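Long-range contacts in PHOX (Pseudomonas fluorescens, PDB 4A9V), which hydrolyses phosphate monoesters as an alkaline phosphatase, using a complex iron-calcium cofactor for phosphotransfer chemistry: residues A[73-77]-A[253-257]; A[541-545]-A[581-585]; A[198-203]-A[222-228]; A[171-176]-A[242-246]. All blocks are in the same frame, centred on the assembly; numbering follows the deposited sequence. Where two conformers were deposited one is given.

Overall arrangement
The four contacts are spread through a single-chain beta-propeller, with centres about 18 to 23 Å from that of the chain. Contacts 3 and 4 are neighbours, about 15 Å between centres, and touch: Phe200 packs against Glu242, Leu243 and His246, while Cys199 SG lies 3.9 Å from Phe176 CD1. Contact 3 is also nested along the chain inside the loop that contact 4 closes, and both are nested inside that of contact 1. Contact 2 comes later and lies across the molecule, its centre about 43 Å from that of contact 3. The Asp198 side chain of contact 3 is about 9 Å from the mu-oxo-diiron group and that of Phe176 in contact 4 about 12 Å.

Contact 1 of 4, residues A[73-77]-A[253-257]; sequences LFEFP and DPFDP. With EDO (1,2-ethanediol), chain O.
Phe255 pushes its ring from the type I turn 253-256 into the angle formed by Phe74 and Phe76 of strand 68-76 and by Pro77 just after them. CB carries CG anti to its carbonyl carbon (chi1 -70°), which aims the ring at the strand. One flank of the ring brings CE2 to 3.8 Å from Phe74 CB; on the other, CE1 lies 3.8 Å from Pro77 CD and 3.9 Å from Phe76 CD2. At the tip, CZ comes to 3.5 Å from the backbone O of Glu75. The pair with Phe76 is T-shaped (edge-to-face), the edge of Phe255 turned to the Phe76 face with the planes 66° apart. Pro254 CG sits over the middle of the Phe74 ring, 4.0 Å from its centroid, in a CH-pi contact. An Asx turn, Phe255 N to Asp253 OD1 at 3.0 Å, steadies the turn. A 1,2-ethanediol, probably from the crystallisation liquor, accepts Glu75 N through O1 and also binds Lys183. Lys183 and Arg82 add cation-pi contacts to Phe74 and Phe76, respectively. The chemistry is aromatic and apolar: the turn meets the strand through rings and proline carbons, with no polar pair across the two segments.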
loop_
_atom_site.group_PDB
_atom_site.type_symbol
_atom_site.label_atom_id
_atom_site.label_comp_id
_atom_site.label_asym_id
_atom_site.label_seq_id
_atom_site.Cartn_x
_atom_site.Cartn_y
_atom_site.Cartn_z
ATOM N N LEU A 73 8.137 -9.554 5.570
ATOM C CA LEU A 73 9.177 -10.533 5.820
ATOM C C LEU A 73 8.564 -11.760 6.502
ATOM O O LEU A 73 7.781 -11.635 7.451
ATOM C CB LEU A 73 10.281 -9.912 6.687
ATOM C CG LEU A 73 11.462 -10.822 7.018
ATOM C CD1 LEU A 73 12.742 -10.018 7.161
ATOM C CD2 LEU A 73 11.220 -11.640 8.277
ATOM N N PHE A 74 8.942 -12.934 6.006
ATOM C CA PHE A 74 8.490 -14.218 6.520
ATOM C C PHE A 74 9.683 -14.970 7.087
ATOM O O PHE A 74 10.622 -15.296 6.372
ATOM C CB PHE A 74 7.866 -15.046 5.390
ATOM C CG PHE A 74 6.600 -14.454 4.832
ATOM C CD1 PHE A 74 6.641 -13.443 3.884
ATOM C CD2 PHE A 74 5.362 -14.895 5.277
ATOM C CE1 PHE A 74 5.474 -12.873 3.408
ATOM C CE2 PHE A 74 4.191 -14.324 4.804
ATOM C CZ PHE A 74 4.251 -13.311 3.870
ATOM N N GLU A 75 9.634 -15.266 8.377
ATOM C CA GLU A 75 10.574 -16.179 9.038
ATOM C C GLU A 75 10.678 -17.467 8.248
ATOM O O GLU A 75 9.657 -18.017 7.871
ATOM C CB GLU A 75 10.054 -16.523 10.436
ATOM C CG GLU A 75 10.135 -15.379 11.430
ATOM C CD GLU A 75 9.251 -15.596 12.643
ATOM O OE1 GLU A 75 9.616 -16.423 13.503
ATOM O OE2 GLU A 75 8.196 -14.933 12.739
ATOM N N PHE A 76 11.880 -17.992 8.057
ATOM C CA PHE A 76 12.041 -19.252 7.367
ATOM C C PHE A 76 11.977 -20.396 8.379
ATOM O O PHE A 76 12.797 -20.464 9.284
ATOM C CB PHE A 76 13.382 -19.269 6.629
ATOM C CG PHE A 76 13.438 -20.255 5.506
ATOM C CD1 PHE A 76 13.604 -21.602 5.765
ATOM C CD2 PHE A 76 13.246 -19.848 4.197
ATOM C CE1 PHE A 76 13.581 -22.529 4.742
ATOM C CE2 PHE A 76 13.238 -20.768 3.163
ATOM C CZ PHE A 76 13.427 -22.109 3.437
ATOM N N PRO A 77 10.946 -21.250 8.297
ATOM C CA PRO A 77 10.819 -22.299 9.308
ATOM C C PRO A 77 12.091 -23.139 9.434
ATOM O O PRO A 77 12.644 -23.584 8.433
ATOM C CB PRO A 77 9.639 -23.134 8.792
ATOM C CG PRO A 77 8.821 -22.160 8.008
ATOM C CD PRO A 77 9.834 -21.279 7.334
ATOM N N ASP A 253 1.654 -17.385 -2.076
ATOM C CA ASP A 253 2.411 -18.239 -1.173
ATOM C C ASP A 253 3.900 -18.125 -1.482
ATOM O O ASP A 253 4.374 -18.712 -2.450
ATOM C CB ASP A 253 1.960 -19.691 -1.322
ATOM C CG ASP A 253 2.672 -20.627 -0.362
ATOM O OD1 ASP A 253 3.586 -20.172 0.362
ATOM O OD2 ASP A 253 2.342 -21.838 -0.354
ATOM N N PRO A 254 4.642 -17.352 -0.676
ATOM C CA PRO A 254 6.045 -17.142 -1.017
ATOM C C PRO A 254 6.893 -18.405 -0.869
ATOM O O PRO A 254 7.998 -18.467 -1.398
ATOM C CB PRO A 254 6.492 -16.071 -0.020
ATOM C CG PRO A 254 5.597 -16.262 1.160
ATOM C CD PRO A 254 4.274 -16.698 0.594
ATOM N N PHE A 255 6.410 -19.383 -0.112
ATOM C CA PHE A 255 7.165 -20.613 0.100
ATOM C C PHE A 255 6.915 -21.682 -0.967
ATOM O O PHE A 255 7.505 -22.760 -0.908
ATOM C CB PHE A 255 6.894 -21.173 1.495
ATOM C CG PHE A 255 7.486 -20.342 2.595
ATOM C CD1 PHE A 255 8.813 -20.499 2.964
ATOM C CD2 PHE A 255 6.738 -19.362 3.225
ATOM C CE1 PHE A 255 9.381 -19.704 3.941
ATOM C CE2 PHE A 255 7.303 -18.567 4.206
ATOM C CZ PHE A 255 8.628 -18.725 4.551
ATOM N N ASP A 256 6.093 -21.369 -1.962
ATOM C CA ASP A 256 5.865 -22.284 -3.080
ATOM C C ASP A 256 6.058 -21.551 -4.401
ATOM O O ASP A 256 5.148 -20.891 -4.894
ATOM C CB ASP A 256 4.452 -22.873 -3.025
ATOM C CG ASP A 256 4.183 -23.856 -4.151
ATOM O OD1 ASP A 256 5.080 -24.062 -4.998
ATOM O OD2 ASP A 256 3.040 -24.360 -4.231
ATOM N N PRO A 257 7.273 -21.598 -4.948
ATOM C CA PRO A 257 7.580 -20.740 -6.090
ATOM C C PRO A 257 6.909 -21.160 -7.394
ATOM O O PRO A 257 6.981 -20.426 -8.372
ATOM C CB PRO A 257 9.110 -20.822 -6.208
ATOM C CG PRO A 257 9.517 -22.003 -5.404
ATOM C CD PRO A 257 8.474 -22.209 -4.356
HETATM C C1 EDO O . 6.940 -15.622 10.043
HETATM O O1 EDO O . 7.627 -14.252 9.974
HETATM C C2 EDO O . 5.739 -15.620 9.089
HETATM O O2 EDO O . 5.545 -16.941 8.552
#

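Contact 2 of 4, residues A[541-545]-A[581-585]; sequences DQKTL and GGIVG
The flat backbone carbonyl of Gln542 is met within its own plane by Val584 N, 3.0 Å from O, with an N-H...O angle of 159°. The same O also lies 3.6 Å from Ile583 CA, a CA-H...O contact. A second flat group, the Asp541 carboxylate, takes Lys543 N from above its plane through OD1, forming an Asx turn; Ser539 and Arg126 hold its oxygens further. Val584 divides its branches: CG1, anti to the backbone N (chi1 171°), touches Leu545 CD1 at 3.8 Å, and CG2 reaches Lys543 O at 3.5 Å. An alanine here lacks both branches, which would probably open a gap beside Leu545 and Trp490, with Leu545 CD1 left without its mate. The extended Lys543 chain runs alongside Gly581, CD coming to 3.2 Å from Gly581 O, and a water joins NZ to that oxygen. Another water donates to both Lys543 O and Gly582 O, bridging the backbones at 2.7 Å each. The contact ties the C-terminal tail to the turn between strands 532-538 and 544-550, in the blade with 30-37 as one edge strand. There 30-37 pairs antiparallel with 572-578, joining N- and C-terminal strands beside this contact, consistent with the Velcro closure of beta-propellers.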
loop_
_atom_site.group_PDB
_atom_site.type_symbol
_atom_site.label_atom_id
_atom_site.label_comp_id
_atom_site.label_asym_id
_atom_site.label_seq_id
_atom_site.Cartn_x
_atom_site.Cartn_y
_atom_site.Cartn_z
ATOM N N ASP A 541 14.187 -10.500 15.121
ATOM C CA ASP A 541 14.850 -9.995 16.313
ATOM C C ASP A 541 14.800 -8.474 16.472
ATOM O O ASP A 541 15.253 -7.960 17.492
ATOM C CB ASP A 541 16.299 -10.509 16.401
ATOM C CG ASP A 541 17.231 -9.901 15.347
ATOM O OD1 ASP A 541 16.813 -8.997 14.586
ATOM O OD2 ASP A 541 18.395 -10.352 15.266
ATOM N N GLN A 542 14.166 -7.787 15.519
ATOM C CA GLN A 542 13.886 -6.353 15.620
ATOM C C GLN A 542 15.143 -5.493 15.543
ATOM O O GLN A 542 15.082 -4.278 15.769
ATOM C CB GLN A 542 13.095 -6.030 16.888
ATOM C CG GLN A 542 11.897 -6.935 17.138
ATOM C CD GLN A 542 10.747 -6.660 16.193
ATOM O OE1 GLN A 542 9.953 -5.757 16.435
ATOM N NE2 GLN A 542 10.586 -7.502 15.182
ATOM N N LYS A 543 16.256 -6.098 15.129
ATOM C CA LYS A 543 17.523 -5.382 15.008
ATOM C C LYS A 543 17.781 -4.835 13.600
ATOM O O LYS A 543 18.710 -4.054 13.398
ATOM C CB LYS A 543 18.673 -6.278 15.467
ATOM C CG LYS A 543 18.588 -6.616 16.940
ATOM C CD LYS A 543 19.653 -7.617 17.326
ATOM C CE LYS A 543 19.609 -7.914 18.812
ATOM N NZ LYS A 543 20.578 -8.983 19.181
ATOM N N THR A 544 16.954 -5.235 12.639
ATOM C CA THR A 544 16.989 -4.655 11.305
ATOM C C THR A 544 15.594 -4.191 10.921
ATOM O O THR A 544 14.618 -4.925 11.058
ATOM C CB THR A 544 17.505 -5.654 10.246
ATOM O OG1 THR A 544 18.797 -6.131 10.632
ATOM C CG2 THR A 544 17.611 -4.998 8.883
ATOM N N LEU A 545 15.513 -2.937 10.495
ATOM C CA LEU A 545 14.296 -2.360 9.945
ATOM C C LEU A 545 14.515 -2.184 8.451
ATOM O O LEU A 545 15.465 -1.517 8.040
ATOM C CB LEU A 545 14.012 -1.005 10.627
ATOM C CG LEU A 545 12.687 -0.283 10.320
ATOM C CD1 LEU A 545 12.471 0.870 11.295
ATOM C CD2 LEU A 545 12.634 0.236 8.894
ATOM N N GLY A 581 24.275 -2.813 17.520
ATOM C CA GLY A 581 23.653 -4.126 17.367
ATOM C C GLY A 581 22.316 -4.272 18.081
ATOM O O GLY A 581 21.743 -5.362 18.119
ATOM N N GLY A 582 21.802 -3.175 18.627
ATOM C CA GLY A 582 20.568 -3.217 19.400
ATOM C C GLY A 582 19.298 -3.093 18.575
ATOM O O GLY A 582 19.327 -3.042 17.342
ATOM N N ILE A 583 18.171 -3.067 19.273
ATOM C CA ILE A 583 16.862 -3.063 18.641
ATOM C C ILE A 583 16.532 -1.674 18.077
ATOM O O ILE A 583 16.734 -0.653 18.734
ATOM C CB ILE A 583 15.787 -3.509 19.654
ATOM C CG1 ILE A 583 15.909 -5.014 19.924
ATOM C CG2 ILE A 583 14.394 -3.153 19.162
ATOM C CD1 ILE A 583 15.063 -5.514 21.074
ATOM N N VAL A 584 16.110 -1.637 16.822
ATOM C CA VAL A 584 15.857 -0.373 16.155
ATOM C C VAL A 584 14.728 0.391 16.848
ATOM O O VAL A 584 13.644 -0.141 17.072
ATOM C CB VAL A 584 15.547 -0.598 14.662
ATOM C CG1 VAL A 584 15.069 0.684 14.005
ATOM C CG2 VAL A 584 16.776 -1.155 13.953
ATOM N N GLY A 585 14.993 1.652 17.171
ATOM C CA GLY A 585 14.010 2.518 17.822
ATOM C C GLY A 585 14.143 2.584 19.333
ATOM O O GLY A 585 13.581 3.473 19.970
HETATM O O HOH W 1 20.684 -3.170 14.955
HETATM O O HOH W 2 23.084 -7.719 18.102
#

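Contact 3 of 4, residues A[198-203]-A[222-228]; sequences DCFGSS and SREINWH
Cys199 overlaps the six-membered ring of Trp227, its SG 3.5 Å from CZ3 and lying obliquely, 37° off the ring normal through the centroid. Ile225 CG2 covers part of a Trp227 face and lies 4.3 Å from Cys199 SG, so the three side chains form one apolar cluster; helix 107-115 also packs on Trp227. Asp198 grips Arg223 twice. Its backbone O receives Arg223 N at 3.0 Å, in the carbonyl plane on a lone pair, and OD1 forms a salt bridge at 2.9 Å with NE, brought there by a bend of Arg223 at chi3 (-60°). NE points its hydrogen within the guanidinium plane, yet OD1 is met from above the carboxylate plane, and the two planes stand 63° apart. Replacing Asp198 by an alanine removes the carboxylate and would probably leave Arg223 without its countercharge, its guanidinium set free to turn. Gly201 CA lies over the His228 ring, 3.7 Å from the centroid; a CB there would clash with His228 CE1. A water at the edge of that imidazole lies 2.8 Å from ND1, accepts His228 N and donates to Cys199 O. Ser222 OG accepts Ile225 N and Asn226 N in an ST motif. The chemistry implies that this connection between strands 189-193 and 249-252 is joined by a salt bridge at one end, sulfur and hydrocarbon in the middle, and an imidazole with its bridging water at the other.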
loop_
_atom_site.group_PDB
_atom_site.type_symbol
_atom_site.label_atom_id
_atom_site.label_comp_id
_atom_site.label_asym_id
_atom_site.label_seq_id
_atom_site.Cartn_x
_atom_site.Cartn_y
_atom_site.Cartn_z
ATOM N N ASP A 198 -5.618 3.444 -13.939
ATOM C CA ASP A 198 -4.711 4.339 -14.667
ATOM C C ASP A 198 -4.216 3.692 -15.956
ATOM O O ASP A 198 -3.826 4.388 -16.895
ATOM C CB ASP A 198 -3.491 4.674 -13.807
ATOM C CG ASP A 198 -3.816 5.564 -12.623
ATOM O OD1 ASP A 198 -5.001 5.899 -12.405
ATOM O OD2 ASP A 198 -2.862 5.928 -11.903
ATOM N N CYS A 199 -4.123 2.365 -15.941
ATOM C CA CYS A 199 -3.466 1.602 -16.997
ATOM C C CYS A 199 -4.359 1.351 -18.202
ATOM O O CYS A 199 -3.895 0.821 -19.204
ATOM C CB CYS A 199 -2.993 0.268 -16.429
ATOM S SG CYS A 199 -1.789 0.438 -15.106
ATOM N N PHE A 200 -5.647 1.666 -18.074
ATOM C CA PHE A 200 -6.613 1.398 -19.132
ATOM C C PHE A 200 -6.919 2.665 -19.914
ATOM O O PHE A 200 -6.837 3.771 -19.391
ATOM C CB PHE A 200 -7.893 0.825 -18.527
ATOM C CG PHE A 200 -7.720 -0.556 -17.959
ATOM C CD1 PHE A 200 -7.151 -0.744 -16.706
ATOM C CD2 PHE A 200 -8.045 -1.675 -18.712
ATOM C CE1 PHE A 200 -6.909 -2.016 -16.227
ATOM C CE2 PHE A 200 -7.806 -2.951 -18.238
ATOM C CZ PHE A 200 -7.221 -3.121 -16.997
ATOM N N GLY A 201 -7.213 2.494 -21.191
ATOM C CA GLY A 201 -7.673 3.598 -22.019
ATOM C C GLY A 201 -8.603 3.065 -23.080
ATOM O O GLY A 201 -9.129 1.966 -22.937
ATOM N N SER A 202 -8.803 3.825 -24.147
ATOM C CA SER A 202 -9.581 3.334 -25.258
ATOM C C SER A 202 -9.041 3.903 -26.553
ATOM O O SER A 202 -8.587 5.050 -26.598
ATOM C CB SER A 202 -11.052 3.718 -25.105
ATOM O OG SER A 202 -11.791 3.263 -26.225
ATOM N N SER A 203 -9.117 3.103 -27.609
ATOM C CA SER A 203 -8.815 3.583 -28.948
ATOM C C SER A 203 -9.871 4.562 -29.456
ATOM O O SER A 203 -9.645 5.248 -30.442
ATOM C CB SER A 203 -8.663 2.407 -29.912
ATOM O OG SER A 203 -9.713 1.469 -29.774
ATOM N N SER A 222 -6.119 7.057 -20.587
ATOM C CA SER A 222 -5.283 6.514 -19.504
ATOM C C SER A 222 -4.604 7.638 -18.729
ATOM O O SER A 222 -4.650 8.793 -19.157
ATOM C CB SER A 222 -4.255 5.490 -20.024
ATOM O OG SER A 222 -3.014 6.090 -20.376
ATOM N N ARG A 223 -4.058 7.324 -17.555
ATOM C CA ARG A 223 -3.377 8.343 -16.756
ATOM C C ARG A 223 -1.898 8.428 -17.130
ATOM O O ARG A 223 -1.023 8.072 -16.346
ATOM C CB ARG A 223 -3.573 8.119 -15.258
ATOM C CG ARG A 223 -3.343 9.384 -14.443
ATOM C CD ARG A 223 -3.587 9.185 -12.955
ATOM N NE ARG A 223 -4.953 8.752 -12.672
ATOM C CZ ARG A 223 -5.920 9.555 -12.235
ATOM N NH1 ARG A 223 -5.801 10.871 -12.367
ATOM N NH2 ARG A 223 -7.056 9.039 -11.777
ATOM N N GLU A 224 -1.644 8.837 -18.368
ATOM C CA GLU A 224 -0.291 8.918 -18.902
ATOM C C GLU A 224 0.445 7.591 -18.740
ATOM O O GLU A 224 1.665 7.563 -18.592
ATOM C CB GLU A 224 0.480 10.063 -18.232
ATOM C CG GLU A 224 -0.160 11.427 -18.455
ATOM C CD GLU A 224 0.537 12.553 -17.711
ATOM O OE1 GLU A 224 1.606 12.311 -17.114
ATOM O OE2 GLU A 224 0.049 13.701 -17.787
ATOM N N ILE A 225 -0.281 6.496 -18.949
ATOM C CA ILE A 225 0.315 5.163 -18.978
ATOM C C ILE A 225 0.472 4.660 -20.426
ATOM O O ILE A 225 1.557 4.217 -20.825
ATOM C CB ILE A 225 -0.516 4.169 -18.130
ATOM C CG1 ILE A 225 -0.593 4.633 -16.674
ATOM C CG2 ILE A 225 0.058 2.767 -18.228
ATOM C CD1 ILE A 225 0.750 4.868 -16.024
ATOM N N ASN A 226 -0.604 4.734 -21.208
ATOM C CA ASN A 226 -0.544 4.542 -22.649
ATOM C C ASN A 226 0.039 3.180 -23.025
ATOM O O ASN A 226 0.883 3.048 -23.918
ATOM C CB ASN A 226 0.193 5.715 -23.293
ATOM C CG ASN A 226 -0.546 7.027 -23.093
ATOM O OD1 ASN A 226 -1.775 7.054 -23.094
ATOM N ND2 ASN A 226 0.190 8.083 -22.771
ATOM N N TRP A 227 -0.549 2.150 -22.422
ATOM C CA TRP A 227 -0.355 0.771 -22.855
ATOM C C TRP A 227 -1.315 0.377 -23.949
ATOM O O TRP A 227 -0.972 -0.406 -24.833
ATOM C CB TRP A 227 -0.538 -0.174 -21.676
ATOM C CG TRP A 227 0.498 -0.024 -20.602
ATOM C CD1 TRP A 227 1.680 0.711 -20.649
ATOM C CD2 TRP A 227 0.487 -0.667 -19.299
ATOM N NE1 TRP A 227 2.388 0.553 -19.489
ATOM C CE2 TRP A 227 1.683 -0.201 -18.607
ATOM C CE3 TRP A 227 -0.441 -1.417 -18.605
ATOM C CZ2 TRP A 227 1.954 -0.556 -17.303
ATOM C CZ3 TRP A 227 -0.160 -1.775 -17.294
ATOM C CH2 TRP A 227 1.006 -1.348 -16.656
ATOM N N HIS A 228 -2.538 0.893 -23.887
ATOM C CA HIS A 228 -3.606 0.454 -24.782
ATOM C C HIS A 228 -3.363 0.633 -26.267
ATOM O O HIS A 228 -3.921 -0.124 -27.054
ATOM C CB HIS A 228 -4.935 1.091 -24.378
ATOM C CG HIS A 228 -4.944 2.597 -24.476
ATOM N ND1 HIS A 228 -4.452 3.394 -23.500
ATOM C CD2 HIS A 228 -5.415 3.441 -25.475
ATOM C CE1 HIS A 228 -4.551 4.679 -23.891
ATOM N NE2 HIS A 228 -5.140 4.707 -25.098
HETATM O O HOH W 3 -7.622 6.078 -13.311
HETATM O O HOH W 4 -3.093 2.424 -21.289
#

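Contact 4 of 4, residues A[171-176]-A[242-246]; sequences KVLGTF and ELNRH
First torsions bring Phe176 and His246 together: a chi1 of 52° holds the Phe176 ring between its backbone N and carbonyl carbon, which lets CE2 come over the imidazole that His246 carries anti to its own carbonyl carbon (chi1 -56°). This joins strand 171-173, outermost in a sheet of the beta-propeller, to the end of a 3-10 segment, 242-244, and the 3-10 side is organised by a His-carboxylate pair. Phe176 CE2 stands over a face of the imidazole, 3.4 Å from CE1, with the two ring planes inclined obliquely. At the imidazole edge, CE1 is also 3.4 Å from Leu173 O and lies near Gly174 O, while Val172 CG2 packs obliquely against the ring. NE2 donates in the ring plane to Glu242 OE2 at 2.9 Å, a nearly straight bond (168°) that fixes the ring's rotation. The other carboxylate oxygen, OE1, takes Arg245 NE at 2.8 Å in a salt bridge, so one glutamate positions both residues facing the strand. Arg245, bent along its chain, lays a guanidinium face on Val172 CB and donates from NH2 to Lys171 O at 2.8 Å, tilted from the carbonyl plane. Its NH1 turns to Asp166 and Met161, and Arg233 makes a second salt bridge to Glu242, at OE2. A buried network is closed by one water that accepts Leu173 N and Arg245 NH2 and donates to Glu242 OE2. A second water sits over the centre of a Phe176 face, accepts Phe176 N at 3.1 Å, and is hydrogen-bonded to His246 ND1 at 2.9 Å.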
loop_
_atom_site.group_PDB
_atom_site.type_symbol
_atom_site.label_atom_id
_atom_site.label_comp_id
_atom_site.label_asym_id
_atom_site.label_seq_id
_atom_site.Cartn_x
_atom_site.Cartn_y
_atom_site.Cartn_z
ATOM N N LYS A 171 -9.456 -16.942 -14.898
ATOM C CA LYS A 171 -8.033 -16.857 -15.188
ATOM C C LYS A 171 -7.693 -15.473 -15.703
ATOM O O LYS A 171 -8.162 -15.074 -16.758
ATOM C CB LYS A 171 -7.641 -17.904 -16.229
ATOM C CG LYS A 171 -7.753 -19.331 -15.723
ATOM C CD LYS A 171 -7.269 -20.321 -16.768
ATOM C CE LYS A 171 -7.313 -21.746 -16.249
ATOM N NZ LYS A 171 -6.704 -22.688 -17.226
ATOM N N VAL A 172 -6.744 -14.821 -15.051
ATOM C CA VAL A 172 -6.431 -13.443 -15.373
ATOM C C VAL A 172 -4.925 -13.291 -15.542
ATOM O O VAL A 172 -4.147 -13.934 -14.844
ATOM C CB VAL A 172 -6.985 -12.480 -14.293
ATOM C CG1 VAL A 172 -6.516 -12.874 -12.903
ATOM C CG2 VAL A 172 -6.638 -11.026 -14.602
ATOM N N LEU A 173 -4.525 -12.454 -16.490
ATOM C CA LEU A 173 -3.126 -12.095 -16.650
ATOM C C LEU A 173 -2.788 -10.915 -15.755
ATOM O O LEU A 173 -3.310 -9.807 -15.912
ATOM C CB LEU A 173 -2.804 -11.759 -18.099
ATOM C CG LEU A 173 -2.970 -12.905 -19.095
ATOM C CD1 LEU A 173 -2.540 -12.448 -20.475
ATOM C CD2 LEU A 173 -2.193 -14.138 -18.660
ATOM N N GLY A 174 -1.872 -11.161 -14.835
ATOM C CA GLY A 174 -1.186 -10.088 -14.146
ATOM C C GLY A 174 -1.809 -9.631 -12.852
ATOM O O GLY A 174 -3.027 -9.705 -12.644
ATOM N N THR A 175 -0.929 -9.142 -11.989
ATOM C CA THR A 175 -1.253 -8.175 -10.970
ATOM C C THR A 175 -0.276 -7.019 -11.151
ATOM O O THR A 175 0.883 -7.237 -11.525
ATOM C CB THR A 175 -1.152 -8.820 -9.566
ATOM O OG1 THR A 175 -1.578 -7.901 -8.566
ATOM C CG2 THR A 175 0.256 -9.285 -9.244
ATOM N N PHE A 176 -0.801 -5.799 -11.115
ATOM C CA PHE A 176 -0.000 -4.618 -11.377
ATOM C C PHE A 176 -0.551 -3.453 -10.554
ATOM O O PHE A 176 -1.564 -3.600 -9.872
ATOM C CB PHE A 176 0.067 -4.300 -12.890
ATOM C CG PHE A 176 -1.280 -4.230 -13.579
ATOM C CD1 PHE A 176 -2.059 -3.083 -13.494
ATOM C CD2 PHE A 176 -1.747 -5.284 -14.343
ATOM C CE1 PHE A 176 -3.300 -3.021 -14.101
ATOM C CE2 PHE A 176 -2.970 -5.211 -14.987
ATOM C CZ PHE A 176 -3.764 -4.095 -14.831
ATOM N N GLU A 242 -12.046 -6.409 -18.835
ATOM C CA GLU A 242 -10.727 -6.509 -18.216
ATOM C C GLU A 242 -10.601 -5.554 -17.032
ATOM O O GLU A 242 -9.926 -5.874 -16.060
ATOM C CB GLU A 242 -9.603 -6.275 -19.228
ATOM C CG GLU A 242 -8.205 -6.566 -18.684
ATOM C CD GLU A 242 -7.925 -8.033 -18.416
ATOM O OE1 GLU A 242 -8.770 -8.887 -18.758
ATOM O OE2 GLU A 242 -6.842 -8.334 -17.857
ATOM N N LEU A 243 -11.301 -4.419 -17.073
ATOM C CA LEU A 243 -11.290 -3.484 -15.943
ATOM C C LEU A 243 -11.771 -4.147 -14.650
ATOM O O LEU A 243 -11.414 -3.711 -13.555
ATOM C CB LEU A 243 -12.169 -2.273 -16.275
ATOM C CG LEU A 243 -11.915 -1.026 -15.423
ATOM C CD1 LEU A 243 -10.598 -0.371 -15.803
ATOM C CD2 LEU A 243 -13.061 -0.035 -15.536
ATOM N N ASN A 244 -12.642 -5.145 -14.770
ATOM C CA ASN A 244 -13.228 -5.790 -13.601
ATOM C C ASN A 244 -12.322 -6.838 -12.973
ATOM O O ASN A 244 -12.562 -7.270 -11.846
ATOM C CB ASN A 244 -14.562 -6.431 -13.961
ATOM C CG ASN A 244 -15.578 -5.423 -14.423
ATOM O OD1 ASN A 244 -15.562 -4.275 -13.992
ATOM N ND2 ASN A 244 -16.455 -5.840 -15.326
ATOM N N ARG A 245 -11.280 -7.235 -13.697
ATOM C CA ARG A 245 -10.417 -8.341 -13.299
ATOM C C ARG A 245 -9.157 -7.843 -12.575
ATOM O O ARG A 245 -8.261 -8.631 -12.263
ATOM C CB ARG A 245 -10.082 -9.189 -14.525
ATOM C CG ARG A 245 -11.301 -9.967 -15.025
ATOM C CD ARG A 245 -11.387 -10.082 -16.534
ATOM N NE ARG A 245 -10.215 -10.721 -17.128
ATOM C CZ ARG A 245 -10.019 -12.032 -17.168
ATOM N NH1 ARG A 245 -10.926 -12.862 -16.674
ATOM N NH2 ARG A 245 -8.910 -12.515 -17.706
ATOM N N HIS A 246 -9.186 -6.568 -12.193
ATOM C CA HIS A 246 -8.140 -5.907 -11.424
ATOM C C HIS A 246 -8.792 -4.985 -10.426
ATOM O O HIS A 246 -9.987 -4.676 -10.529
ATOM C CB HIS A 246 -7.203 -5.137 -12.359
ATOM C CG HIS A 246 -6.593 -5.999 -13.423
ATOM N ND1 HIS A 246 -5.529 -6.802 -13.180
ATOM C CD2 HIS A 246 -7.051 -6.319 -14.694
ATOM C CE1 HIS A 246 -5.305 -7.565 -14.269
ATOM N NE2 HIS A 246 -6.242 -7.281 -15.187
HETATM O O HOH W 5 -6.396 -11.030 -18.135
HETATM O O HOH W 6 -3.812 -5.348 -11.318
#